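Local structure of putative mandelate racemase (Bordetella bronchiseptica, 3OZY) at residues Arg22-Ala27 and Ile146-Thr151. The protein is of unknown function but belongs to the enolase superfamily, binds magnesium and probably acts on a carboxylate substrate such as a sugar diacid. Residues are numbered along the deposited sequence; the frame is centred on the assembly and turned at random.
Sequences RVESGA and IYWDLT. With ACY (acetic acid), chain I; ACY (acetic acid), chain H.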
loop_
_atom_site.group_PDB
_atom_site.type_symbol
_atom_site.label_atom_id
_atom_site.label_comp_id
_atom_site.label_asym_id
_atom_site.label_seq_id
_atom_site.Cartn_x
_atom_site.Cartn_y
_atom_site.Cartn_z
ATOM N N ARG A 22 -22.667 -17.667 5.146
ATOM C CA ARG A 22 -21.438 -17.198 4.525
ATOM C C ARG A 22 -21.777 -16.837 3.095
ATOM O O ARG A 22 -22.557 -17.535 2.432
ATOM C CB ARG A 22 -20.382 -18.290 4.505
ATOM C CG ARG A 22 -19.903 -18.742 5.847
ATOM C CD ARG A 22 -19.072 -19.982 5.638
ATOM N NE ARG A 22 -18.290 -20.305 6.815
ATOM C CZ ARG A 22 -17.402 -21.287 6.858
ATOM N NH1 ARG A 22 -16.719 -21.494 7.976
ATOM N NH2 ARG A 22 -17.201 -22.055 5.788
ATOM N N VAL A 23 -21.198 -15.744 2.609
ATOM C CA VAL A 23 -21.364 -15.377 1.208
ATOM C C VAL A 23 -19.998 -15.231 0.549
ATOM O O VAL A 23 -18.992 -15.005 1.236
ATOM C CB VAL A 23 -22.195 -14.082 1.032
ATOM C CG1 VAL A 23 -23.651 -14.306 1.466
ATOM C CG2 VAL A 23 -21.562 -12.909 1.777
ATOM N N GLU A 24 -19.963 -15.401 -0.770
ATOM C CA GLU A 24 -18.723 -15.283 -1.522
ATOM C C GLU A 24 -18.867 -14.265 -2.645
ATOM O O GLU A 24 -19.900 -14.194 -3.316
ATOM C CB GLU A 24 -18.308 -16.642 -2.109
ATOM C CG GLU A 24 -16.895 -16.645 -2.709
ATOM C CD GLU A 24 -16.377 -18.044 -3.046
ATOM O OE1 GLU A 24 -17.081 -19.035 -2.779
ATOM O OE2 GLU A 24 -15.250 -18.147 -3.575
ATOM N N SER A 25 -17.798 -13.487 -2.826
ATOM C CA SER A 25 -17.628 -12.577 -3.949
ATOM C C SER A 25 -16.185 -12.716 -4.404
ATOM O O SER A 25 -15.437 -13.562 -3.906
ATOM C CB SER A 25 -17.873 -11.141 -3.510
ATOM O OG SER A 25 -16.864 -10.715 -2.606
ATOM N N GLY A 26 -15.767 -11.858 -5.325
ATOM C CA GLY A 26 -14.380 -11.877 -5.754
ATOM C C GLY A 26 -13.395 -11.648 -4.619
ATOM O O GLY A 26 -12.217 -11.993 -4.748
ATOM N N ALA A 27 -13.855 -11.048 -3.524
ATOM C CA ALA A 27 -12.995 -10.809 -2.370
ATOM C C ALA A 27 -12.755 -12.062 -1.532
ATOM O O ALA A 27 -11.882 -12.054 -0.664
ATOM C CB ALA A 27 -13.568 -9.715 -1.499
ATOM N N ILE A 146 -26.484 -8.723 -2.795
ATOM C CA ILE A 146 -26.889 -10.055 -3.239
ATOM C C ILE A 146 -25.620 -10.698 -3.795
ATOM O O ILE A 146 -24.986 -10.141 -4.701
ATOM C CB ILE A 146 -27.972 -9.944 -4.321
ATOM C CG1 ILE A 146 -29.204 -9.247 -3.735
ATOM C CG2 ILE A 146 -28.318 -11.320 -4.886
ATOM C CD1 ILE A 146 -30.226 -8.796 -4.761
ATOM N N TYR A 147 -25.207 -11.823 -3.219
ATOM C CA TYR A 147 -23.901 -12.409 -3.516
ATOM C C TYR A 147 -23.953 -13.500 -4.593
ATOM O O TYR A 147 -24.994 -13.719 -5.224
ATOM C CB TYR A 147 -23.218 -12.893 -2.218
ATOM C CG TYR A 147 -22.512 -11.764 -1.481
ATOM C CD1 TYR A 147 -23.234 -10.786 -0.807
ATOM C CD2 TYR A 147 -21.123 -11.663 -1.479
ATOM C CE1 TYR A 147 -22.597 -9.732 -0.143
ATOM C CE2 TYR A 147 -20.479 -10.615 -0.817
ATOM C CZ TYR A 147 -21.221 -9.657 -0.153
ATOM O OH TYR A 147 -20.592 -8.616 0.505
ATOM N N TRP A 148 -22.821 -14.158 -4.824
ATOM C CA TRP A 148 -22.734 -15.262 -5.768
ATOM C C TRP A 148 -23.574 -16.452 -5.300
ATOM O O TRP A 148 -24.198 -16.407 -4.241
ATOM C CB TRP A 148 -21.280 -15.712 -5.901
ATOM C CG TRP A 148 -20.353 -14.733 -6.588
ATOM C CD1 TRP A 148 -20.678 -13.545 -7.183
ATOM C CD2 TRP A 148 -18.952 -14.902 -6.756
ATOM N NE1 TRP A 148 -19.539 -12.953 -7.700
ATOM C CE2 TRP A 148 -18.468 -13.772 -7.449
ATOM C CE3 TRP A 148 -18.051 -15.900 -6.374
ATOM C CZ2 TRP A 148 -17.123 -13.621 -7.782
ATOM C CZ3 TRP A 148 -16.717 -15.748 -6.696
ATOM C CH2 TRP A 148 -16.264 -14.621 -7.398
ATOM N N ASP A 149 -23.582 -17.514 -6.102
ATOM C CA ASP A 149 -24.203 -18.789 -5.725
ATOM C C ASP A 149 -25.733 -18.775 -5.726
ATOM O O ASP A 149 -26.363 -19.549 -5.003
ATOM C CB ASP A 149 -23.668 -19.269 -4.367
ATOM C CG ASP A 149 -22.151 -19.341 -4.336
ATOM O OD1 ASP A 149 -21.571 -20.122 -5.111
ATOM O OD2 ASP A 149 -21.531 -18.595 -3.548
ATOM N N LEU A 150 -26.332 -17.914 -6.542
ATOM C CA LEU A 150 -27.786 -17.875 -6.682
ATOM C C LEU A 150 -28.210 -18.158 -8.113
ATOM O O LEU A 150 -27.478 -17.860 -9.057
ATOM C CB LEU A 150 -28.320 -16.497 -6.290
ATOM C CG LEU A 150 -28.021 -16.025 -4.869
ATOM C CD1 LEU A 150 -28.652 -14.677 -4.644
ATOM C CD2 LEU A 150 -28.537 -17.015 -3.833
ATOM N N THR A 151 -29.405 -18.717 -8.274
ATOM C CA THR A 151 -30.048 -18.809 -9.582
ATOM C C THR A 151 -30.719 -17.473 -9.898
ATOM O O THR A 151 -30.879 -16.636 -9.019
ATOM C CB THR A 151 -31.147 -19.862 -9.570
ATOM O OG1 THR A 151 -32.166 -19.444 -8.657
ATOM C CG2 THR A 151 -30.592 -21.215 -9.152
HETATM C C ACY I . -17.114 -8.166 -0.307
HETATM O O ACY I . -17.211 -8.301 -1.540
HETATM O OXT ACY I . -18.073 -8.318 0.479
HETATM C CH3 ACY I . -15.781 -7.819 0.287
HETATM C C ACY H . -22.230 -17.148 -9.603
HETATM O O ACY H . -21.046 -16.998 -9.983
HETATM O OXT ACY H . -22.570 -18.012 -8.767
HETATM C CH3 ACY H . -23.290 -16.259 -10.187
HETATM O O HOH W 1 -22.403 -16.608 -1.822
HETATM O O HOH W 2 -18.870 -20.171 -4.432
#
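Val23, Glu24 and Ser25 pack on Tyr147 and Trp148 in an interdomain contact of the enolase-superfamily fold: a two-stranded hairpin (24-25 with 28-29) from the N-terminal capping domain lies over the loop that leaves barrel strand 139-146 for helix 152-164. Such a loop belongs to the C-terminal end of the barrel, where these enzymes have their active site, and the Tyr147 side chain is about 7 Å from a bound magnesium ion. One direct backbone bond joins the segments, Trp148 N to Glu24 O at 3.3 Å, with an N-H...O angle of 156°. Most of the direct packing is on the two rings. Val23 CG2 sits over the middle of the Tyr147 ring, 8° off its normal, a CH-pi contact at 3.4 Å from the centroid; chi1 of -67° turns CG1 anti to the carbonyl carbon and leaves CG2 between the backbone N and that carbon, over the ring. Ser25 CA makes a second CH-pi contact over the five-membered ring of Trp148, 4.0 Å from its centroid, while Gly26 N approaches Trp148 CZ2 obliquely. His385 meets the same indole and also binds the Glu24 carboxylate. Glu24 OE1 and Asp149 OD2, like charges, lie 4.5 Å apart; two waters bridge the residues, probably easing the repulsion: one accepts from Glu24 N and donates to Asp149 OD2, the other donates to Glu24 OE1 and Asp149 OD1, and Arg176 forms a salt bridge with OD1. An acetate, probably from the crystallisation liquor, spans both domains, held also by Lys30 and Lys173, consistent with a carboxylate-binding pocket. Ser25 OG closes an ST turn by accepting from Ala27 N. Ser25 OG donates to acetate O at 2.7 Å, and Tyr147 OH to acetate OXT at 2.5 Å.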